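Local coordinates for secreted protein (PDB 5LXZ) that probably works as a secreted copper-radical oxidase of the galactose oxidase-like AA5 family, carrying a mononuclear copper-tyrosine site on a beta-propeller scaffold, at residues T354-P359 with E363-I368; D225-D230 with E234-V239; G135-K140 with G319-G324; K2-E7 with N12-I17; M586-T589 with P595-A598. The protein carries 1 engineered substitution. All coordinates share one frame; numbering follows the deposited sequence.

How the contacts relate
Along the chain contact 4 comes first, at the N-terminus; the first half of contact 3 follows, then contact 2, the second half of contact 3, contact 1 and finally contact 5. Contacts 1 and 2 are hairpins in two different antiparallel sheets of the propeller, about 30 Å apart between centres. Contact 4 leads into strand 14-18, which joins the sheet of strands 462-466, 472-476 and 496-500. Contact 5 belongs to the C-terminal early-set domain, about 21 Å from contact 1 between centres. Contact 3, about 48 Å from contact 5 between centres and across the centre of the chain, is the one reaching between domains, from the beta-barrel domain to a Kelch loop of the propeller.

Contact 1: T354-P359 with E363-I368; sequences TVLLPP and EKYMVI
Val355 and Met366 face each other as a hydrogen-bonded antiparallel pair, each giving its N-H to the other's carbonyl. Val355 N meets Met366 O at 2.9 Å, while Met366 N reaches Val355 O at 2.8 Å in a nearly straight bond (170°). Toward the turn, Leu357 N donates to Lys364 O at 2.8 Å. Beyond it a water continues the ladder, accepting from Lys364 N and donating to Leu357 O at 2.7 Å. The backbone also makes a CA-H...O contact, Thr354 CA to Met366 O at 3.2 Å.

Apolar contacts follow the alternation of the strands. On the side of Thr354 and Val367, Leu356 lays CD1 over one face of the Tyr365 ring, 3.8 Å from the centroid, as a CH-pi contact. The branch gets there because CG stands anti to the backbone N (chi1 173°), which puts CD1 across on the partner strand's ring. Leucine suits this place because one methyl lies over the ring while CB also packs on it, at Tyr365 CE2. On the side of Val355 and Met366, Leu357 CD2 packs on Met366 CB at 4.0 Å, and its CB rests against Lys364 O.

This hairpin is the first half of a four-stranded propeller blade, whose strand 364-368 pairs next with 383-387. One face meets the preceding blade: Tyr365 presents its ring to Phe302 and Phe310, and Thr354 OG1 bonds to Ser312. The other meets the following blade, where Val355 and Ile368 lie on Ala410 of strand 409-412 and Leu357 touches Val418 of strand 418-421.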
# COMPACT_ATOMS: atom_id res chain seq x y z
N THR A 354 -0.35 -5.48 6.35
CA THR A 354 0.17 -6.82 6.24
C THR A 354 1.66 -6.75 6.47
O THR A 354 2.32 -5.90 5.85
CB THR A 354 -0.04 -7.42 4.85
OG1 THR A 354 -1.41 -7.28 4.45
CG2 THR A 354 0.36 -8.87 4.83
N VAL A 355 2.18 -7.68 7.26
CA VAL A 355 3.62 -7.79 7.51
C VAL A 355 4.05 -9.22 7.41
O VAL A 355 3.38 -10.10 7.97
CB VAL A 355 3.97 -7.26 8.94
CG1 VAL A 355 5.42 -7.40 9.25
CG2 VAL A 355 3.61 -5.79 9.06
N LEU A 356 5.18 -9.43 6.73
CA LEU A 356 5.90 -10.70 6.79
C LEU A 356 6.71 -10.64 8.08
O LEU A 356 7.62 -9.82 8.18
CB LEU A 356 6.76 -10.89 5.56
CG LEU A 356 7.71 -12.08 5.55
CD1 LEU A 356 7.04 -13.38 5.94
CD2 LEU A 356 8.32 -12.18 4.18
N LEU A 357 6.28 -11.37 9.10
CA LEU A 357 6.90 -11.25 10.41
C LEU A 357 8.35 -11.63 10.41
O LEU A 357 8.77 -12.48 9.62
CB LEU A 357 6.17 -12.10 11.44
CG LEU A 357 4.72 -11.71 11.69
CD1 LEU A 357 4.06 -12.78 12.57
CD2 LEU A 357 4.60 -10.36 12.35
N PRO A 358 9.13 -11.01 11.31
CA PRO A 358 10.53 -11.36 11.43
C PRO A 358 10.68 -12.66 12.23
O PRO A 358 9.93 -12.84 13.20
CB PRO A 358 11.11 -10.15 12.18
CG PRO A 358 10.01 -9.58 12.94
CD PRO A 358 8.74 -9.89 12.19
N PRO A 359 11.59 -13.58 11.88
CA PRO A 359 12.37 -13.57 10.66
C PRO A 359 11.59 -14.09 9.48
O PRO A 359 10.78 -15.00 9.62
CB PRO A 359 13.53 -14.51 10.99
CG PRO A 359 12.91 -15.52 11.90
CD PRO A 359 11.87 -14.78 12.71
N GLU A 363 8.03 -17.52 7.25
CA GLU A 363 6.87 -17.41 6.34
C GLU A 363 5.57 -17.25 7.10
O GLU A 363 4.54 -17.79 6.70
CB GLU A 363 6.80 -18.57 5.35
CG GLU A 363 8.09 -18.79 4.59
CD GLU A 363 7.91 -19.58 3.30
OE1 GLU A 363 7.39 -19.01 2.29
OE2 GLU A 363 8.32 -20.79 3.32
N LYS A 364 5.63 -16.48 8.19
CA LYS A 364 4.44 -16.12 8.93
C LYS A 364 4.03 -14.69 8.60
O LYS A 364 4.83 -13.76 8.73
CB LYS A 364 4.67 -16.26 10.42
CG LYS A 364 4.84 -17.70 10.88
CD LYS A 364 4.94 -17.77 12.40
CE LYS A 364 5.24 -19.17 12.88
NZ LYS A 364 5.00 -19.23 14.36
N TYR A 365 2.78 -14.55 8.16
CA TYR A 365 2.25 -13.25 7.70
C TYR A 365 1.18 -12.80 8.65
O TYR A 365 0.36 -13.63 9.03
CB TYR A 365 1.68 -13.38 6.30
CG TYR A 365 2.67 -13.59 5.23
CD1 TYR A 365 3.18 -14.84 4.95
CD2 TYR A 365 3.18 -12.52 4.53
CE1 TYR A 365 4.13 -15.03 3.96
CE2 TYR A 365 4.14 -12.71 3.56
CZ TYR A 365 4.60 -13.94 3.28
OH TYR A 365 5.56 -14.13 2.28
N MET A 366 1.17 -11.54 9.01
CA MET A 366 0.16 -10.97 9.90
C MET A 366 -0.59 -9.87 9.19
O MET A 366 -0.00 -8.98 8.58
CB MET A 366 0.81 -10.45 11.15
CG MET A 366 -0.20 -9.81 12.09
SD MET A 366 0.55 -8.91 13.48
CE MET A 366 0.71 -10.31 14.47
N VAL A 367 -1.93 -9.97 9.23
CA VAL A 367 -2.85 -8.97 8.74
C VAL A 367 -3.47 -8.25 9.95
O VAL A 367 -3.85 -8.91 10.92
CB VAL A 367 -3.92 -9.62 7.86
CG1 VAL A 367 -4.97 -8.62 7.50
CG2 VAL A 367 -3.33 -10.23 6.60
N ILE A 368 -3.43 -6.94 9.91
CA ILE A 368 -3.71 -6.12 11.07
C ILE A 368 -4.82 -5.14 10.76
O ILE A 368 -4.71 -4.33 9.85
CB ILE A 368 -2.45 -5.30 11.47
CG1 ILE A 368 -1.24 -6.18 11.61
CG2 ILE A 368 -2.69 -4.50 12.74
CD1 ILE A 368 0.08 -5.45 11.61
O HOH W 1 7.88 -15.02 9.33

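Contact 2: D225-D230 with E234-V239; sequences DAFEFD and EKYIKV
Phe229 and Tyr236 form a T-shaped pair: the edge of Phe229 points at the face of Tyr236, with CD1 3.7 Å above the tyrosine ring plane, over its centre. The ring planes stand at 73° and the centroids 5.0 Å apart. Phe229 gains this pose with CG anti to the backbone N (chi1 -175°), which also brings CZ to 3.6 Å from Glu234 C. The Phe227 ring has Ile237 C at its edge, while CD2 comes within 3.6 Å of Lys238 CA.

Beneath the rings runs the ladder. Glu228 and Ile237 exchange two backbone bonds, and Asp230 N donates to Lys235 O at 2.9 Å. At the turn Glu234 and Lys235 both face Asp230, a G1 beta bulge; Asp230 O receives weak bonds from both N-H groups. Glu234 has the left-handed backbone conformation of the first bulge position. Asp230 suits the turn because its OD1 accepts from Val232 N and Ala233 N inside the loop, while a water joins OD2 to Lys235 NZ. On the same face Ile237 CD1 covers Asp230 CB at 3.8 Å. At the far end Val239 N bonds to Ala226 O at 3.1 Å, and Val239 CG2 packs on Ala226 CB.

Strand 226-230 lies between 235-238 and 91-102, to which Phe227 and Phe229 are backbone-bonded. The aromatic face packs against the sheet of strands 39-44 and 58-62: Phe229 touches Leu40 and Ile61, and Tyr236 OH bonds to Thr59. Glu228, on the other face, bonds to Tyr279 of strand 277-280.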
# COMPACT_ATOMS: atom_id res chain seq x y z
N ASP A 225 2.38 5.83 -16.84
CA ASP A 225 3.76 6.26 -16.66
C ASP A 225 4.55 5.39 -15.72
O ASP A 225 4.02 4.96 -14.68
CB ASP A 225 3.83 7.68 -16.10
CG ASP A 225 3.12 8.72 -16.96
OD1 ASP A 225 2.13 8.42 -17.66
OD2 ASP A 225 3.55 9.90 -16.88
N ALA A 226 5.81 5.17 -16.03
CA ALA A 226 6.73 4.48 -15.16
C ALA A 226 8.10 5.10 -15.13
O ALA A 226 8.61 5.58 -16.18
CB ALA A 226 6.84 3.03 -15.55
N PHE A 227 8.74 5.05 -13.97
CA PHE A 227 10.06 5.63 -13.81
C PHE A 227 10.89 4.73 -12.91
O PHE A 227 10.34 3.96 -12.13
CB PHE A 227 9.96 6.99 -13.09
CG PHE A 227 9.11 7.99 -13.79
CD1 PHE A 227 7.74 8.01 -13.63
CD2 PHE A 227 9.68 8.86 -14.72
CE1 PHE A 227 6.94 8.91 -14.32
CE2 PHE A 227 8.87 9.74 -15.43
CZ PHE A 227 7.53 9.78 -15.22
N GLU A 228 12.20 4.84 -12.99
CA GLU A 228 13.06 4.35 -11.95
C GLU A 228 13.59 5.55 -11.19
O GLU A 228 14.16 6.44 -11.80
CB GLU A 228 14.18 3.51 -12.49
CG GLU A 228 13.74 2.17 -13.08
CD GLU A 228 14.90 1.30 -13.53
OE1 GLU A 228 16.07 1.58 -13.12
OE2 GLU A 228 14.69 0.32 -14.26
N PHE A 229 13.42 5.61 -9.88
CA PHE A 229 14.04 6.68 -9.12
C PHE A 229 15.44 6.22 -8.78
O PHE A 229 15.61 5.18 -8.12
CB PHE A 229 13.29 7.02 -7.83
CG PHE A 229 13.88 8.19 -7.13
CD1 PHE A 229 13.56 9.48 -7.60
CD2 PHE A 229 14.84 8.06 -6.12
CE1 PHE A 229 14.11 10.61 -7.01
CE2 PHE A 229 15.40 9.22 -5.56
CZ PHE A 229 15.03 10.47 -5.99
N ASP A 230 16.44 6.98 -9.20
CA ASP A 230 17.83 6.67 -8.96
C ASP A 230 18.27 7.42 -7.70
O ASP A 230 18.32 8.66 -7.71
CB ASP A 230 18.63 7.09 -10.21
CG ASP A 230 20.12 6.88 -10.08
OD1 ASP A 230 20.65 6.87 -8.97
OD2 ASP A 230 20.75 6.74 -11.15
N GLU A 234 19.45 11.12 -7.51
CA GLU A 234 18.29 11.76 -6.92
C GLU A 234 17.34 12.30 -7.97
O GLU A 234 16.87 13.42 -7.88
CB GLU A 234 18.72 12.75 -5.86
CG GLU A 234 19.45 12.04 -4.73
CD GLU A 234 19.87 12.95 -3.58
OE1 GLU A 234 19.88 14.19 -3.75
OE2 GLU A 234 20.17 12.38 -2.50
N LYS A 235 17.03 11.47 -8.97
CA LYS A 235 16.10 11.88 -10.00
C LYS A 235 15.25 10.71 -10.51
O LYS A 235 15.65 9.54 -10.40
CB LYS A 235 16.83 12.59 -11.14
CG LYS A 235 17.76 11.79 -11.97
CD LYS A 235 18.33 12.70 -13.08
CE LYS A 235 19.79 12.45 -13.38
NZ LYS A 235 19.98 11.11 -13.98
N TYR A 236 14.09 11.04 -11.03
CA TYR A 236 13.24 10.07 -11.69
C TYR A 236 13.73 9.88 -13.13
O TYR A 236 13.93 10.88 -13.85
CB TYR A 236 11.80 10.55 -11.74
CG TYR A 236 11.14 10.65 -10.40
CD1 TYR A 236 10.54 9.54 -9.82
CD2 TYR A 236 11.01 11.87 -9.76
CE1 TYR A 236 9.89 9.65 -8.61
CE2 TYR A 236 10.32 12.00 -8.57
CZ TYR A 236 9.76 10.87 -8.01
OH TYR A 236 9.08 10.94 -6.79
N ILE A 237 13.94 8.64 -13.52
CA ILE A 237 14.38 8.32 -14.89
C ILE A 237 13.23 7.62 -15.61
O ILE A 237 12.76 6.56 -15.17
CB ILE A 237 15.61 7.43 -14.87
CG1 ILE A 237 16.74 8.07 -14.06
CG2 ILE A 237 16.03 7.13 -16.33
CD1 ILE A 237 17.99 7.25 -13.98
N LYS A 238 12.76 8.19 -16.72
CA LYS A 238 11.65 7.62 -17.44
C LYS A 238 12.06 6.27 -18.04
O LYS A 238 13.16 6.13 -18.59
CB LYS A 238 11.23 8.56 -18.58
CG LYS A 238 10.00 8.10 -19.33
CD LYS A 238 9.43 9.25 -20.18
CE LYS A 238 8.02 8.99 -20.65
NZ LYS A 238 7.93 7.87 -21.62
N VAL A 239 11.20 5.27 -17.86
CA VAL A 239 11.33 3.98 -18.51
C VAL A 239 10.09 3.72 -19.33
O VAL A 239 9.20 4.55 -19.40
CB VAL A 239 11.64 2.85 -17.47
CG1 VAL A 239 12.98 3.14 -16.79
CG2 VAL A 239 10.48 2.60 -16.48
O HOH W 2 6.88 5.96 -18.72
O HOH W 3 20.87 8.54 -13.45

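Contact 3: G135-K140 with G319-G324. With ACT (acetate ion), chain E.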
# COMPACT_ATOMS: atom_id res chain seq x y z
N GLY A 135 -28.30 -2.12 -8.83
CA GLY A 135 -27.16 -3.03 -8.76
C GLY A 135 -27.66 -4.46 -8.74
O GLY A 135 -28.50 -4.84 -7.90
N LYS A 136 -27.15 -5.27 -9.64
CA LYS A 136 -27.65 -6.64 -9.74
C LYS A 136 -27.30 -7.48 -8.51
O LYS A 136 -28.05 -8.39 -8.14
CB LYS A 136 -27.13 -7.27 -11.03
CG LYS A 136 -27.73 -6.58 -12.23
CD LYS A 136 -27.09 -7.05 -13.51
CE LYS A 136 -27.64 -6.29 -14.70
NZ LYS A 136 -26.99 -6.70 -15.95
N GLU A 137 -26.18 -7.19 -7.90
CA GLU A 137 -25.82 -7.81 -6.63
C GLU A 137 -26.34 -7.01 -5.44
O GLU A 137 -26.95 -7.57 -4.52
CB GLU A 137 -24.32 -8.00 -6.54
CG GLU A 137 -23.83 -8.71 -5.30
CD GLU A 137 -22.35 -8.54 -5.06
OE1 GLU A 137 -21.81 -7.43 -5.28
OE2 GLU A 137 -21.75 -9.54 -4.58
N ASN A 138 -26.04 -5.71 -5.41
CA ASN A 138 -26.36 -4.91 -4.21
C ASN A 138 -27.83 -4.53 -4.05
O ASN A 138 -28.24 -4.16 -2.94
CB ASN A 138 -25.46 -3.68 -4.05
CG ASN A 138 -25.58 -2.67 -5.18
OD1 ASN A 138 -26.69 -2.33 -5.62
ND2 ASN A 138 -24.45 -2.22 -5.68
N GLY A 139 -28.61 -4.59 -5.11
CA GLY A 139 -30.04 -4.30 -5.06
C GLY A 139 -30.36 -2.84 -4.88
O GLY A 139 -31.54 -2.54 -4.67
N LYS A 140 -29.37 -1.96 -4.97
CA LYS A 140 -29.57 -0.52 -4.69
C LYS A 140 -29.74 0.26 -5.97
O LYS A 140 -29.15 -0.07 -7.00
CB LYS A 140 -28.41 0.03 -3.86
CG LYS A 140 -28.49 -0.56 -2.45
CD LYS A 140 -27.42 -0.07 -1.53
CE LYS A 140 -27.57 -0.79 -0.22
NZ LYS A 140 -26.41 -0.48 0.63
N GLY A 319 -13.32 -2.60 -7.34
CA GLY A 319 -13.71 -3.87 -7.87
C GLY A 319 -14.81 -4.52 -7.09
O GLY A 319 -15.27 -4.02 -6.05
N PRO A 320 -15.21 -5.69 -7.54
CA PRO A 320 -16.36 -6.37 -6.91
C PRO A 320 -16.01 -6.98 -5.57
O PRO A 320 -14.81 -7.18 -5.25
CB PRO A 320 -16.69 -7.45 -7.90
CG PRO A 320 -15.45 -7.69 -8.62
CD PRO A 320 -14.69 -6.41 -8.70
N ASP A 321 -17.03 -7.35 -4.81
CA ASP A 321 -16.82 -7.94 -3.50
C ASP A 321 -16.59 -9.43 -3.53
O ASP A 321 -16.40 -10.04 -2.47
CB ASP A 321 -17.95 -7.59 -2.54
CG ASP A 321 -19.26 -8.15 -2.96
OD1 ASP A 321 -19.37 -8.96 -3.92
OD2 ASP A 321 -20.26 -7.66 -2.35
N ASP A 322 -16.57 -10.03 -4.69
CA ASP A 322 -16.58 -11.50 -4.80
C ASP A 322 -15.56 -12.07 -5.78
O ASP A 322 -15.65 -13.23 -6.18
CB ASP A 322 -18.00 -11.96 -5.16
CG ASP A 322 -18.44 -11.54 -6.55
OD1 ASP A 322 -17.82 -10.71 -7.26
OD2 ASP A 322 -19.51 -12.06 -6.96
N VAL A 323 -14.58 -11.25 -6.13
CA VAL A 323 -13.48 -11.68 -6.95
C VAL A 323 -12.26 -11.09 -6.27
O VAL A 323 -12.16 -9.88 -6.08
CB VAL A 323 -13.54 -11.13 -8.39
CG1 VAL A 323 -12.34 -11.58 -9.18
CG2 VAL A 323 -14.86 -11.56 -9.05
N GLY A 324 -11.28 -11.94 -5.98
CA GLY A 324 -10.02 -11.46 -5.46
C GLY A 324 -10.05 -10.91 -4.06
O GLY A 324 -9.24 -10.06 -3.70
C ACT E . -12.52 -15.55 -6.13
O ACT E . -11.93 -15.02 -7.08
OXT ACT E . -12.24 -15.23 -4.95
CH3 ACT E . -13.58 -16.57 -6.42
O HOH W 4 -19.56 -6.28 -5.63
O HOH W 5 -21.73 -12.20 -5.71
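Asp321 meets Glu137 where a loop of a Kelch motif faces the beta-barrel domain, at the hairpin turn between strands 132-135 and 141-144. Asn138 shapes that turn: its OD1 accepts from Lys140 N at 2.8 Å, an Asx turn, and Gly139 takes the positive phi. The Kelch loop enters through Gly319, whose positive phi suits a residue without a side chain, and Pro320, whose ring limits the backbone just before the acidic pair. Asp321 then presents its carboxylate to that of Glu137, which arrives from the opposite direction, the two carboxylate planes 68° apart. Asp321 OD1 and Glu137 OE2 stand 2.5 Å apart, so one acid probably holds a proton. Glu137 spans the gap with CG anti to the backbone N (chi1 -177°) and an extended chain. A water accepts from Asp321 N and donates to Glu137 OE1 at 2.6 Å. At Asp322 a second water donates both to OD2, at 2.6 Å, and to Glu137 OE2, at 2.9 Å, so water rather than a direct bond links the second aspartate to Glu137. Past Val323, Gly324 N makes a weak hydrogen bond of 3.3 Å to atom O of an acetate ion, probably from the crystallisation liquor.

Contact 4: K2-E7 with N12-I17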
# COMPACT_ATOMS: atom_id res chain seq x y z
N LYS A 2 4.10 11.40 32.80
CA LYS A 2 5.38 12.09 32.62
C LYS A 2 6.23 11.33 31.58
O LYS A 2 7.17 10.56 31.87
CB LYS A 2 6.07 12.32 33.95
CG LYS A 2 5.33 13.33 34.82
CD LYS A 2 6.19 13.74 36.02
CE LYS A 2 5.59 14.88 36.82
NZ LYS A 2 4.21 14.57 37.24
N ILE A 3 5.88 11.62 30.33
CA ILE A 3 6.39 10.82 29.19
C ILE A 3 7.82 11.10 28.76
O ILE A 3 8.37 10.40 27.92
CB ILE A 3 5.45 10.96 27.98
CG1 ILE A 3 5.50 12.37 27.39
CG2 ILE A 3 4.05 10.49 28.36
CD1 ILE A 3 4.52 12.60 26.25
N ASN A 4 8.47 12.11 29.33
CA ASN A 4 9.84 12.41 29.00
C ASN A 4 10.84 11.94 30.04
O ASN A 4 12.05 12.18 29.89
CB ASN A 4 10.02 13.91 28.77
CG ASN A 4 9.28 14.37 27.57
OD1 ASN A 4 9.73 14.15 26.45
ND2 ASN A 4 8.11 14.92 27.77
N GLN A 5 10.37 11.28 31.08
CA GLN A 5 11.26 10.84 32.13
C GLN A 5 12.03 9.59 31.70
O GLN A 5 11.50 8.78 30.92
CB GLN A 5 10.49 10.58 33.43
CG GLN A 5 9.76 11.81 33.95
CD GLN A 5 10.69 12.96 34.29
OE1 GLN A 5 10.64 14.04 33.67
NE2 GLN A 5 11.59 12.72 35.21
N PRO A 6 13.27 9.42 32.18
CA PRO A 6 14.12 8.30 31.72
C PRO A 6 13.48 6.91 31.85
O PRO A 6 13.55 6.11 30.92
CB PRO A 6 15.37 8.43 32.62
CG PRO A 6 15.39 9.88 33.01
CD PRO A 6 13.96 10.23 33.22
N GLU A 7 12.83 6.65 32.97
CA GLU A 7 12.18 5.37 33.21
C GLU A 7 11.04 5.09 32.20
O GLU A 7 10.94 3.96 31.66
CB GLU A 7 11.67 5.27 34.67
CG GLU A 7 10.73 6.38 35.18
CD GLU A 7 11.41 7.63 35.78
OE1 GLU A 7 12.61 7.95 35.47
OE2 GLU A 7 10.71 8.33 36.56
N ASN A 12 8.95 2.72 27.04
CA ASN A 12 7.92 3.10 26.05
C ASN A 12 8.43 3.81 24.82
O ASN A 12 7.66 4.04 23.91
CB ASN A 12 6.86 3.96 26.73
CG ASN A 12 6.12 3.19 27.77
OD1 ASN A 12 5.45 2.21 27.46
ND2 ASN A 12 6.26 3.59 29.05
N GLY A 13 9.70 4.19 24.82
CA GLY A 13 10.24 5.07 23.80
C GLY A 13 9.68 6.46 23.85
O GLY A 13 9.10 6.89 24.85
N LYS A 14 9.84 7.19 22.75
CA LYS A 14 9.48 8.62 22.71
C LYS A 14 9.22 9.05 21.28
O LYS A 14 9.96 8.63 20.38
CB LYS A 14 10.62 9.48 23.27
CG LYS A 14 10.28 10.97 23.22
CD LYS A 14 11.14 11.89 24.08
CE LYS A 14 10.93 13.34 23.65
NZ LYS A 14 9.54 13.85 23.84
N TRP A 15 8.20 9.86 21.10
CA TRP A 15 7.85 10.45 19.80
C TRP A 15 8.27 11.90 19.76
O TRP A 15 8.19 12.61 20.80
CB TRP A 15 6.34 10.41 19.61
CG TRP A 15 5.77 9.03 19.46
CD1 TRP A 15 5.40 8.17 20.43
CD2 TRP A 15 5.53 8.38 18.23
NE1 TRP A 15 4.90 6.99 19.89
CE2 TRP A 15 4.98 7.10 18.51
CE3 TRP A 15 5.70 8.75 16.90
CZ2 TRP A 15 4.60 6.22 17.50
CZ3 TRP A 15 5.30 7.88 15.90
CH2 TRP A 15 4.76 6.64 16.21
N GLU A 16 8.68 12.36 18.60
CA GLU A 16 8.97 13.78 18.40
C GLU A 16 8.42 14.20 17.05
O GLU A 16 8.61 13.49 16.07
CB GLU A 16 10.47 14.01 18.42
CG GLU A 16 10.90 15.46 18.20
CD GLU A 16 12.40 15.71 18.29
OE1 GLU A 16 13.20 14.75 18.32
OE2 GLU A 16 12.79 16.90 18.33
N ILE A 17 7.76 15.34 17.00
CA ILE A 17 7.36 15.97 15.76
C ILE A 17 8.55 16.71 15.16
O ILE A 17 9.25 17.47 15.85
CB ILE A 17 6.19 16.94 16.01
CG1 ILE A 17 4.95 16.16 16.47
CG2 ILE A 17 5.89 17.76 14.76
CD1 ILE A 17 3.84 16.99 17.08
O HOH W 6 7.68 9.14 25.56
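Lys14 reaches from the start of a strand to Asn4 in the N-terminal turn, and the two side chains together span backbones whose nearest CA atoms, those of Asn4 and Lys14, are 7.4 Å apart. From CB the lysine chain runs out nearly extended, with CG anti to the backbone N (chi1 179°), along the side of the helix residue Lys9. CD is the first atom to approach the asparagine, 3.6 Å from Asn4 OD1. CE then comes to 3.2 Å from the same Asn4 OD1, and there the chain bends (chi4 63°), swinging the ammonium group round onto the amide. At the tip NZ donates to Asn4 OD1 at 2.6 Å, lying in the carbonyl plane with a C=O...donor angle of 154°. An amide oxygen is a strong neutral acceptor, well suited to a lysine ammonium at the surface.

Asn4 belongs to a type I beta turn from Lys2 to Gln5, closed by a weak bond from Gln5 N to Lys2 O. Gln5 is the N-cap of the short helix 6-12, and Pro6, lacking an N-H, suits its first turn. The helix ends at Gly13, where positive phi turns the chain into strand 14-18. This is the outermost strand of a four-stranded antiparallel sheet with 496-500, 472-476 and 462-466, consistent with the closure seen in many beta-propellers, where a strand from one terminus completes the last blade. Lys14 is tied to Thr500 by backbone bonding. Trp15 turns into the interior, its ring meeting Phe474 edge-to-face. Nearer the lysine, one water donates to both Ile3 O and Gly13 O, each at 2.8 Å.

Contact 5: M586-T589 with P595-A598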
# COMPACT_ATOMS: atom_id res chain seq x y z
N MET A 586 21.75 -3.86 7.42
CA MET A 586 22.16 -4.91 8.31
C MET A 586 22.30 -4.35 9.71
O MET A 586 23.11 -3.44 9.95
CB MET A 586 23.46 -5.59 7.89
CG MET A 586 23.66 -6.90 8.65
SD MET A 586 25.27 -7.62 8.33
CE MET A 586 26.33 -6.60 9.34
N PHE A 587 21.53 -4.91 10.62
CA PHE A 587 21.56 -4.53 12.04
C PHE A 587 22.09 -5.71 12.85
O PHE A 587 21.74 -6.88 12.61
CB PHE A 587 20.15 -4.25 12.57
CG PHE A 587 19.53 -2.99 12.07
CD1 PHE A 587 19.68 -1.78 12.73
CD2 PHE A 587 18.68 -3.01 10.94
CE1 PHE A 587 19.03 -0.62 12.29
CE2 PHE A 587 18.05 -1.87 10.51
CZ PHE A 587 18.18 -0.70 11.19
N VAL A 588 22.89 -5.41 13.88
CA VAL A 588 23.26 -6.43 14.85
C VAL A 588 22.65 -6.03 16.18
O VAL A 588 22.66 -4.83 16.52
CB VAL A 588 24.78 -6.66 14.92
CG1 VAL A 588 25.31 -6.92 13.51
CG2 VAL A 588 25.54 -5.50 15.57
N THR A 589 22.15 -6.98 16.92
CA THR A 589 21.50 -6.68 18.17
C THR A 589 22.15 -7.51 19.27
O THR A 589 22.42 -8.71 19.07
CB THR A 589 20.00 -6.97 18.03
OG1 THR A 589 19.47 -6.07 17.03
CG2 THR A 589 19.27 -6.72 19.29
N PRO A 595 19.96 -2.62 19.23
CA PRO A 595 20.55 -2.72 17.90
C PRO A 595 21.62 -1.70 17.61
O PRO A 595 21.57 -0.57 18.11
CB PRO A 595 19.34 -2.46 17.00
CG PRO A 595 18.52 -1.47 17.78
CD PRO A 595 18.72 -1.83 19.23
N SER A 596 22.60 -2.09 16.83
CA SER A 596 23.49 -1.15 16.19
C SER A 596 22.74 -0.24 15.25
O SER A 596 21.54 -0.45 14.96
CB SER A 596 24.53 -1.90 15.38
OG SER A 596 23.95 -2.59 14.30
N LYS A 597 23.39 0.82 14.81
CA LYS A 597 22.98 1.47 13.58
C LYS A 597 23.27 0.52 12.45
O LYS A 597 24.21 -0.27 12.52
CB LYS A 597 23.71 2.78 13.39
CG LYS A 597 23.42 3.78 14.51
CD LYS A 597 24.09 5.10 14.24
CE LYS A 597 23.86 6.02 15.42
NZ LYS A 597 24.52 7.33 15.18
N ALA A 598 22.50 0.63 11.36
CA ALA A 598 22.68 -0.28 10.26
C ALA A 598 23.84 0.03 9.37
O ALA A 598 24.14 1.20 9.13
CB ALA A 598 21.39 -0.34 9.43
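Ser596 takes both backbone groups of Val588 on one edge of the strand. Val588 N donates to Ser596 OG at 3.0 Å in an almost straight bond (177°), and Ser596 N donates to Val588 O at 2.8 Å. A hydroxyl thus stands in for the carbonyl that a regular strand would offer. Serine suits the place because it can also donate: OG bonds to Lys597 O at 2.9 Å, approaching from above the carbonyl plane (58° out of it). OG sits between the backbone N and the carbonyl carbon (chi1 66°), which turns it toward the strand.

Around this core the main chain makes CA-H...O contacts, Pro595 CA to Val588 O and Ala598 CA to Met586 O, the latter at 3.2 Å. Phe587 takes Ala598 CB over the centre of one ring face, 3.7 Å from the centroid, a CH-pi contact for which the small methyl group is well shaped. Ser596 O lies at the ring edge, 3.2 Å from Phe587 CD1. Val588 CG2 packs on Ser596 CB, and Thr589 lies beside Pro595, OG1 3.6 Å from its CB.

Arg509 NE bonds to Pro595 O, a further hold on the loop. The contact lies where strand 582-590 turns back through this irregular segment into its antiparallel neighbour 599-603, within the early-set (E-set) domain, an immunoglobulin-like beta-sandwich that ends galactose oxidase-like chains.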